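Local coordinates for protein putative oxygenase (Streptomyces viridochromogenes Tue57, PDB 4XAA) that probably acts as an iron- and 2-oxoglutarate-dependent oxygenase in the biosynthesis of orthosomycin antibiotics, at residues A[123-129]-A[190-196]; A[103-109]-A[211-217]. All coordinates share one frame; numbering follows the deposited sequence.

Contact 1: residues A[123-129]-A[190-196]; sequences PWHRDRV and HDVRLVH. With NI (nickel (II) ion), chain B.
His-125 and His-196 bring their rings together obliquely, planes 61° apart, so that both NE2 atoms point at one nickel ion, His-196 NE2 at 2.2 Å. Both side chains leave the same face of the sheet, and CG set between backbone N and carbonyl carbon (chi1 66°) turns each NE2 toward the ion. Each ND1 is engaged in its own segment, fixing the ring's rotation: His-125 ND1 gives a nearly straight bond to Pro-123 O (2.9 Å), and His-196 ND1 bonds Leu-194 O. Asp-127 supplies OD1 as the third ligand, its carboxylate turned 77° from the His-196 ring. Asp-127 OD2 accepts from second-shell His-190 NE2 (3.3 Å) and a metal-bound water. Behind the site, Arg-126 NE meets Arg-193 O at 2.8 Å, with the oxygen near the plane of the Arg-126 guanidinium. The two guanidinium groups lie close, but both bond Leu-162 O and Arg-193 also pairs with Asp-164, which probably offsets their repulsion; Arg-193 NH1 bonds Val-131 O and, weakly, Val-129 O. Three waters, one of them distant, fill the other positions. This is the two-histidine, one-carboxylate facial triad (HxD...H) of 2-oxoglutarate-dependent oxygenases, with nickel probably replacing iron.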
loop_
_atom_site.group_PDB
_atom_site.type_symbol
_atom_site.label_atom_id
_atom_site.label_comp_id
_atom_site.label_asym_id
_atom_site.label_seq_id
_atom_site.Cartn_x
_atom_site.Cartn_y
_atom_site.Cartn_z
ATOM N N PRO A 123 3.032 -11.622 5.174
ATOM C CA PRO A 123 2.234 -12.832 4.909
ATOM C C PRO A 123 0.999 -12.543 4.070
ATOM O O PRO A 123 0.431 -11.454 4.171
ATOM C CB PRO A 123 1.815 -13.307 6.308
ATOM C CG PRO A 123 2.719 -12.606 7.271
ATOM C CD PRO A 123 3.189 -11.351 6.618
ATOM N N TRP A 124 0.600 -13.496 3.239
ATOM C CA TRP A 124 -0.605 -13.340 2.441
ATOM C C TRP A 124 -1.805 -13.089 3.335
ATOM O O TRP A 124 -1.890 -13.625 4.429
ATOM C CB TRP A 124 -0.836 -14.570 1.578
ATOM C CG TRP A 124 0.226 -14.723 0.560
ATOM C CD1 TRP A 124 1.392 -15.426 0.681
ATOM C CD2 TRP A 124 0.244 -14.136 -0.743
ATOM N NE1 TRP A 124 2.126 -15.322 -0.475
ATOM C CE2 TRP A 124 1.444 -14.532 -1.363
ATOM C CE3 TRP A 124 -0.645 -13.328 -1.449
ATOM C CZ2 TRP A 124 1.774 -14.143 -2.656
ATOM C CZ3 TRP A 124 -0.314 -12.938 -2.730
ATOM C CH2 TRP A 124 0.885 -13.342 -3.319
ATOM N N HIS A 125 -2.727 -12.266 2.861
ATOM C CA HIS A 125 -3.914 -11.922 3.627
ATOM C C HIS A 125 -4.923 -11.205 2.752
ATOM O O HIS A 125 -4.633 -10.859 1.604
ATOM C CB HIS A 125 -3.555 -11.040 4.822
ATOM C CG HIS A 125 -3.027 -9.691 4.446
ATOM N ND1 HIS A 125 -1.693 -9.457 4.192
ATOM C CD2 HIS A 125 -3.651 -8.497 4.300
ATOM C CE1 HIS A 125 -1.519 -8.178 3.910
ATOM N NE2 HIS A 125 -2.690 -7.576 3.973
ATOM N N ARG A 126 -6.114 -11.018 3.306
ATOM C CA ARG A 126 -7.125 -10.146 2.752
ATOM C C ARG A 126 -7.227 -9.037 3.759
ATOM O O ARG A 126 -7.230 -9.311 4.958
ATOM C CB ARG A 126 -8.467 -10.864 2.558
ATOM C CG ARG A 126 -8.335 -12.183 1.789
ATOM C CD ARG A 126 -9.647 -12.926 1.666
ATOM N NE ARG A 126 -10.378 -12.496 0.486
ATOM C CZ ARG A 126 -11.587 -12.934 0.160
ATOM N NH1 ARG A 126 -12.202 -13.809 0.946
ATOM N NH2 ARG A 126 -12.181 -12.492 -0.951
ATOM N N ASP A 127 -7.272 -7.792 3.294
ATOM C CA ASP A 127 -7.374 -6.653 4.196
ATOM C C ASP A 127 -8.708 -6.649 4.958
ATOM O O ASP A 127 -8.724 -6.547 6.177
ATOM C CB ASP A 127 -7.188 -5.350 3.420
ATOM C CG ASP A 127 -5.756 -5.129 3.005
ATOM O OD1 ASP A 127 -4.853 -5.668 3.673
ATOM O OD2 ASP A 127 -5.523 -4.417 2.011
ATOM N N ARG A 128 -9.819 -6.773 4.235
ATOM C CA ARG A 128 -11.154 -6.859 4.843
ATOM C C ARG A 128 -12.048 -7.787 4.030
ATOM O O ARG A 128 -11.915 -7.850 2.801
ATOM C CB ARG A 128 -11.830 -5.483 4.915
ATOM C CG ARG A 128 -11.250 -4.502 5.903
ATOM C CD ARG A 128 -12.373 -3.723 6.532
ATOM N NE ARG A 128 -12.409 -2.341 6.081
ATOM C CZ ARG A 128 -13.510 -1.598 6.051
ATOM N NH1 ARG A 128 -14.681 -2.111 6.423
ATOM N NH2 ARG A 128 -13.435 -0.344 5.638
ATOM N N VAL A 129 -12.957 -8.499 4.695
ATOM C CA VAL A 129 -13.994 -9.231 3.968
ATOM C C VAL A 129 -15.401 -8.947 4.484
ATOM O O VAL A 129 -16.338 -9.652 4.110
ATOM C CB VAL A 129 -13.779 -10.755 4.002
ATOM C CG1 VAL A 129 -12.447 -11.117 3.370
ATOM C CG2 VAL A 129 -13.887 -11.278 5.421
ATOM N N HIS A 190 -5.902 -1.282 -4.846
ATOM C CA HIS A 190 -6.337 -2.662 -4.761
ATOM C C HIS A 190 -7.501 -2.811 -3.816
ATOM O O HIS A 190 -7.646 -2.079 -2.824
ATOM C CB HIS A 190 -5.178 -3.591 -4.373
ATOM C CG HIS A 190 -4.673 -3.417 -2.976
ATOM N ND1 HIS A 190 -3.675 -2.525 -2.651
ATOM C CD2 HIS A 190 -4.990 -4.062 -1.824
ATOM C CE1 HIS A 190 -3.417 -2.605 -1.356
ATOM N NE2 HIS A 190 -4.201 -3.532 -0.832
ATOM N N ASP A 191 -8.365 -3.748 -4.172
ATOM C CA ASP A 191 -9.564 -4.019 -3.403
ATOM C C ASP A 191 -9.151 -4.611 -2.044
ATOM O O ASP A 191 -8.196 -5.374 -1.972
ATOM C CB ASP A 191 -10.470 -4.959 -4.201
ATOM C CG ASP A 191 -11.864 -5.041 -3.642
ATOM O OD1 ASP A 191 -11.984 -5.340 -2.432
ATOM O OD2 ASP A 191 -12.833 -4.805 -4.409
ATOM N N VAL A 192 -9.833 -4.248 -0.967
ATOM C CA VAL A 192 -9.427 -4.752 0.345
ATOM C C VAL A 192 -9.671 -6.250 0.472
ATOM O O VAL A 192 -9.138 -6.880 1.373
ATOM C CB VAL A 192 -10.162 -4.047 1.501
ATOM C CG1 VAL A 192 -9.663 -2.621 1.674
ATOM C CG2 VAL A 192 -11.650 -4.090 1.276
ATOM N N ARG A 193 -10.473 -6.815 -0.427
ATOM C CA ARG A 193 -10.799 -8.233 -0.376
ATOM C C ARG A 193 -9.752 -9.060 -1.092
ATOM O O ARG A 193 -9.828 -10.285 -1.141
ATOM C CB ARG A 193 -12.170 -8.498 -1.005
ATOM C CG ARG A 193 -13.342 -7.814 -0.335
ATOM C CD ARG A 193 -14.646 -8.164 -1.026
ATOM N NE ARG A 193 -14.910 -9.601 -1.043
ATOM C CZ ARG A 193 -15.505 -10.261 -0.049
ATOM N NH1 ARG A 193 -15.893 -9.616 1.043
ATOM N NH2 ARG A 193 -15.704 -11.572 -0.139
ATOM N N LEU A 194 -8.774 -8.379 -1.671
ATOM C CA LEU A 194 -7.799 -9.055 -2.506
ATOM C C LEU A 194 -6.804 -9.865 -1.669
ATOM O O LEU A 194 -6.301 -9.396 -0.647
ATOM C CB LEU A 194 -7.066 -8.035 -3.378
ATOM C CG LEU A 194 -5.941 -8.561 -4.268
ATOM C CD1 LEU A 194 -6.496 -9.218 -5.525
ATOM C CD2 LEU A 194 -4.993 -7.418 -4.613
ATOM N N VAL A 195 -6.524 -11.087 -2.112
ATOM C CA VAL A 195 -5.468 -11.897 -1.504
ATOM C C VAL A 195 -4.128 -11.379 -2.008
ATOM O O VAL A 195 -3.885 -11.338 -3.207
ATOM C CB VAL A 195 -5.627 -13.372 -1.828
ATOM C CG1 VAL A 195 -4.471 -14.160 -1.245
ATOM C CG2 VAL A 195 -6.941 -13.864 -1.304
ATOM N N HIS A 196 -3.284 -10.943 -1.083
ATOM C CA HIS A 196 -2.075 -10.219 -1.443
ATOM C C HIS A 196 -1.064 -10.283 -0.313
ATOM O O HIS A 196 -1.416 -10.544 0.836
ATOM C CB HIS A 196 -2.396 -8.761 -1.789
ATOM C CG HIS A 196 -2.897 -7.959 -0.626
ATOM N ND1 HIS A 196 -4.200 -8.025 -0.179
ATOM C CD2 HIS A 196 -2.267 -7.073 0.184
ATOM C CE1 HIS A 196 -4.350 -7.222 0.859
ATOM N NE2 HIS A 196 -3.191 -6.632 1.098
HETATM NI NI NI B . -2.667 -5.549 2.990
HETATM O O HOH W 1 -2.942 -3.546 2.070
HETATM O O HOH W 2 -0.159 -5.041 3.003
HETATM O O HOH W 3 -1.596 -4.276 4.661
#

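Contact 2: residues A[103-109]-A[211-217]; sequences PVVPTAY and VIEYADP
Tyr-214 packs against Val-104 and Pro-106 on the tight, apolar side of this antiparallel strand pair. Tyr-214 CB lies 3.9 Å from Val-104 CB, and further out Tyr-214 CE1 comes within 3.9 Å of Pro-106 CB. CG lies anti to the carbonyl carbon (chi1 -62°), and the CD1-CE1 side of the ring runs obliquely past Pro-106. Farther along, the Ile-212 tip CD1 reaches Tyr-109 CD2 at 3.6 Å, obliquely to the ring. Bulky apolar groups suit this face because helix 90-100 covers part of it: Leu-92, Ala-93 and Ala-96 touch Tyr-214, and Ala-96 also meets Val-104.

The inner face, which packs on Val-136, Asn-138 and Val-192, is more polar. Small Ala-215 offers CB to Thr-107 CG2 (3.8 Å), while Thr-107 OG1 donates to Glu-213 OE2 at 3.0 Å, meeting it on the anti side and 34° out of the carboxylate plane. Since OE2 also forms a salt bridge with Arg-128, two donors hold the carboxylate. The loose, solvent side is the end where exposed Pro-103, Val-105 and Pro-217 meet: Val-105 CG2 and Pro-217 CG touch only lightly, at 4.1 Å, although Pro-217 CD comes to 3.2 Å from Pro-103 O.

The backbones are joined by a reciprocal pair of bonds between Val-105 and Ala-215. Pro-106 lacks an N-H but sits at a non-hydrogen-bonded position opposite Tyr-214, where none is needed. Next, Thr-107 N bonds Glu-213 O (2.6 Å), whereas Glu-213 N bonds Ala-108 O. Two residues thus face one, and Thr-107 takes a nearly helical psi (-7°), which lets Ala-108 regain the alternation. This is a beta bulge in the major sheet of the double-stranded beta-helix, the cupin-type fold of phytanoyl-CoA dioxygenase relatives.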
loop_
_atom_site.group_PDB
_atom_site.type_symbol
_atom_site.label_atom_id
_atom_site.label_comp_id
_atom_site.label_asym_id
_atom_site.label_seq_id
_atom_site.Cartn_x
_atom_site.Cartn_y
_atom_site.Cartn_z
ATOM N N PRO A 103 -18.731 7.741 -4.199
ATOM C CA PRO A 103 -18.036 8.573 -3.216
ATOM C C PRO A 103 -17.309 7.735 -2.158
ATOM O O PRO A 103 -17.756 6.661 -1.775
ATOM C CB PRO A 103 -19.168 9.380 -2.596
ATOM C CG PRO A 103 -20.334 8.442 -2.666
ATOM C CD PRO A 103 -20.190 7.775 -4.015
ATOM N N VAL A 104 -16.174 8.240 -1.694
ATOM C CA VAL A 104 -15.370 7.544 -0.712
ATOM C C VAL A 104 -14.862 8.512 0.346
ATOM O O VAL A 104 -14.778 9.718 0.111
ATOM C CB VAL A 104 -14.156 6.817 -1.360
ATOM C CG1 VAL A 104 -14.621 5.687 -2.272
ATOM C CG2 VAL A 104 -13.280 7.793 -2.126
ATOM N N VAL A 105 -14.542 7.967 1.513
ATOM C CA VAL A 105 -13.906 8.719 2.580
ATOM C C VAL A 105 -12.695 7.922 3.064
ATOM O O VAL A 105 -12.760 6.699 3.157
ATOM C CB VAL A 105 -14.896 8.999 3.740
ATOM C CG1 VAL A 105 -14.176 9.562 4.931
ATOM C CG2 VAL A 105 -15.985 9.971 3.292
ATOM N N PRO A 106 -11.569 8.606 3.330
ATOM C CA PRO A 106 -10.388 7.896 3.835
ATOM C C PRO A 106 -10.654 7.287 5.215
ATOM O O PRO A 106 -11.304 7.930 6.029
ATOM C CB PRO A 106 -9.327 8.996 3.914
ATOM C CG PRO A 106 -10.126 10.267 4.086
ATOM C CD PRO A 106 -11.333 10.059 3.220
ATOM N N THR A 107 -10.166 6.078 5.476
ATOM C CA THR A 107 -10.462 5.436 6.743
ATOM C C THR A 107 -9.210 5.034 7.515
ATOM O O THR A 107 -9.299 4.616 8.664
ATOM C CB THR A 107 -11.346 4.197 6.535
ATOM O OG1 THR A 107 -10.760 3.358 5.537
ATOM C CG2 THR A 107 -12.740 4.610 6.068
ATOM N N ALA A 108 -8.050 5.180 6.889
ATOM C CA ALA A 108 -6.788 4.750 7.491
ATOM C C ALA A 108 -5.607 5.179 6.636
ATOM O O ALA A 108 -5.661 5.160 5.409
ATOM C CB ALA A 108 -6.762 3.225 7.693
ATOM N N TYR A 109 -4.532 5.543 7.309
ATOM C CA TYR A 109 -3.336 6.035 6.662
ATOM C C TYR A 109 -2.153 5.309 7.252
ATOM O O TYR A 109 -1.997 5.275 8.470
ATOM C CB TYR A 109 -3.161 7.542 6.882
ATOM C CG TYR A 109 -4.338 8.425 6.523
ATOM C CD1 TYR A 109 -5.461 8.483 7.335
ATOM C CD2 TYR A 109 -4.300 9.242 5.399
ATOM C CE1 TYR A 109 -6.532 9.300 7.027
ATOM C CE2 TYR A 109 -5.364 10.076 5.083
ATOM C CZ TYR A 109 -6.481 10.106 5.900
ATOM O OH TYR A 109 -7.548 10.930 5.606
ATOM N N VAL A 211 0.114 3.925 2.218
ATOM C CA VAL A 211 -1.168 3.258 1.979
ATOM C C VAL A 211 -2.312 3.994 2.691
ATOM O O VAL A 211 -2.296 4.183 3.924
ATOM C CB VAL A 211 -1.156 1.782 2.462
ATOM C CG1 VAL A 211 -2.421 1.054 2.027
ATOM C CG2 VAL A 211 0.062 1.066 1.946
ATOM N N ILE A 212 -3.300 4.404 1.905
ATOM C CA ILE A 212 -4.472 5.081 2.426
ATOM C C ILE A 212 -5.686 4.248 2.047
ATOM O O ILE A 212 -5.833 3.816 0.910
ATOM C CB ILE A 212 -4.586 6.549 1.882
ATOM C CG1 ILE A 212 -3.332 7.353 2.225
ATOM C CG2 ILE A 212 -5.800 7.270 2.437
ATOM C CD1 ILE A 212 -3.445 8.842 1.887
ATOM N N GLU A 213 -6.551 3.979 3.007
ATOM C CA GLU A 213 -7.741 3.215 2.681
ATOM C C GLU A 213 -8.930 4.138 2.463
ATOM O O GLU A 213 -9.191 5.005 3.286
ATOM C CB GLU A 213 -8.043 2.208 3.778
ATOM C CG GLU A 213 -9.285 1.392 3.526
ATOM C CD GLU A 213 -9.488 0.329 4.586
ATOM O OE1 GLU A 213 -8.627 -0.576 4.691
ATOM O OE2 GLU A 213 -10.496 0.404 5.319
ATOM N N TYR A 214 -9.628 3.957 1.345
ATOM C CA TYR A 214 -10.816 4.744 1.042
ATOM C C TYR A 214 -12.026 3.852 0.959
ATOM O O TYR A 214 -11.960 2.762 0.379
ATOM C CB TYR A 214 -10.669 5.520 -0.277
ATOM C CG TYR A 214 -9.545 6.524 -0.274
ATOM C CD1 TYR A 214 -9.774 7.871 0.041
ATOM C CD2 TYR A 214 -8.252 6.128 -0.576
ATOM C CE1 TYR A 214 -8.729 8.782 0.040
ATOM C CE2 TYR A 214 -7.214 7.019 -0.574
ATOM C CZ TYR A 214 -7.452 8.337 -0.269
ATOM O OH TYR A 214 -6.386 9.193 -0.270
ATOM N N ALA A 215 -13.145 4.335 1.497
ATOM C CA ALA A 215 -14.321 3.493 1.639
ATOM C C ALA A 215 -15.610 4.179 1.251
ATOM O O ALA A 215 -15.800 5.353 1.531
ATOM C CB ALA A 215 -14.427 2.988 3.083
ATOM N N ASP A 216 -16.490 3.425 0.601
ATOM C CA ASP A 216 -17.893 3.775 0.528
ATOM C C ASP A 216 -18.327 4.119 1.947
ATOM O O ASP A 216 -18.201 3.281 2.831
ATOM C CB ASP A 216 -18.711 2.607 -0.032
ATOM C CG ASP A 216 -20.197 2.931 -0.177
ATOM O OD1 ASP A 216 -20.689 3.905 0.424
ATOM O OD2 ASP A 216 -20.890 2.196 -0.900
ATOM N N PRO A 217 -18.835 5.343 2.164
ATOM C CA PRO A 217 -19.233 5.809 3.506
ATOM C C PRO A 217 -20.331 4.952 4.138
ATOM O O PRO A 217 -20.427 4.924 5.348
ATOM C CB PRO A 217 -19.727 7.250 3.259
ATOM C CG PRO A 217 -19.113 7.643 1.967
ATOM C CD PRO A 217 -19.009 6.392 1.144
#

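Overall arrangement
After the N-terminal helices and strands, the chain reaches residues 103-109, at the start of strand 105-114, which then leads to strand 122-125 and the metal-binding segment 123-129. Contact 1 closes the shorter loop when 190-196 returns to that segment at the end of strand 186-191. The chain continues into strand 207-215, whose final part meets 103-109 and closes the larger loop of contact 2, so contact 1 is nested inside it. Contact 2 lies within the larger sheet, whereas contact 1 links that sheet to the smaller one carrying 122-125 and 196-198. Their centres are about 15 Å apart, and Arg-128, which also bonds Pro-220 O, joins them through Glu-213.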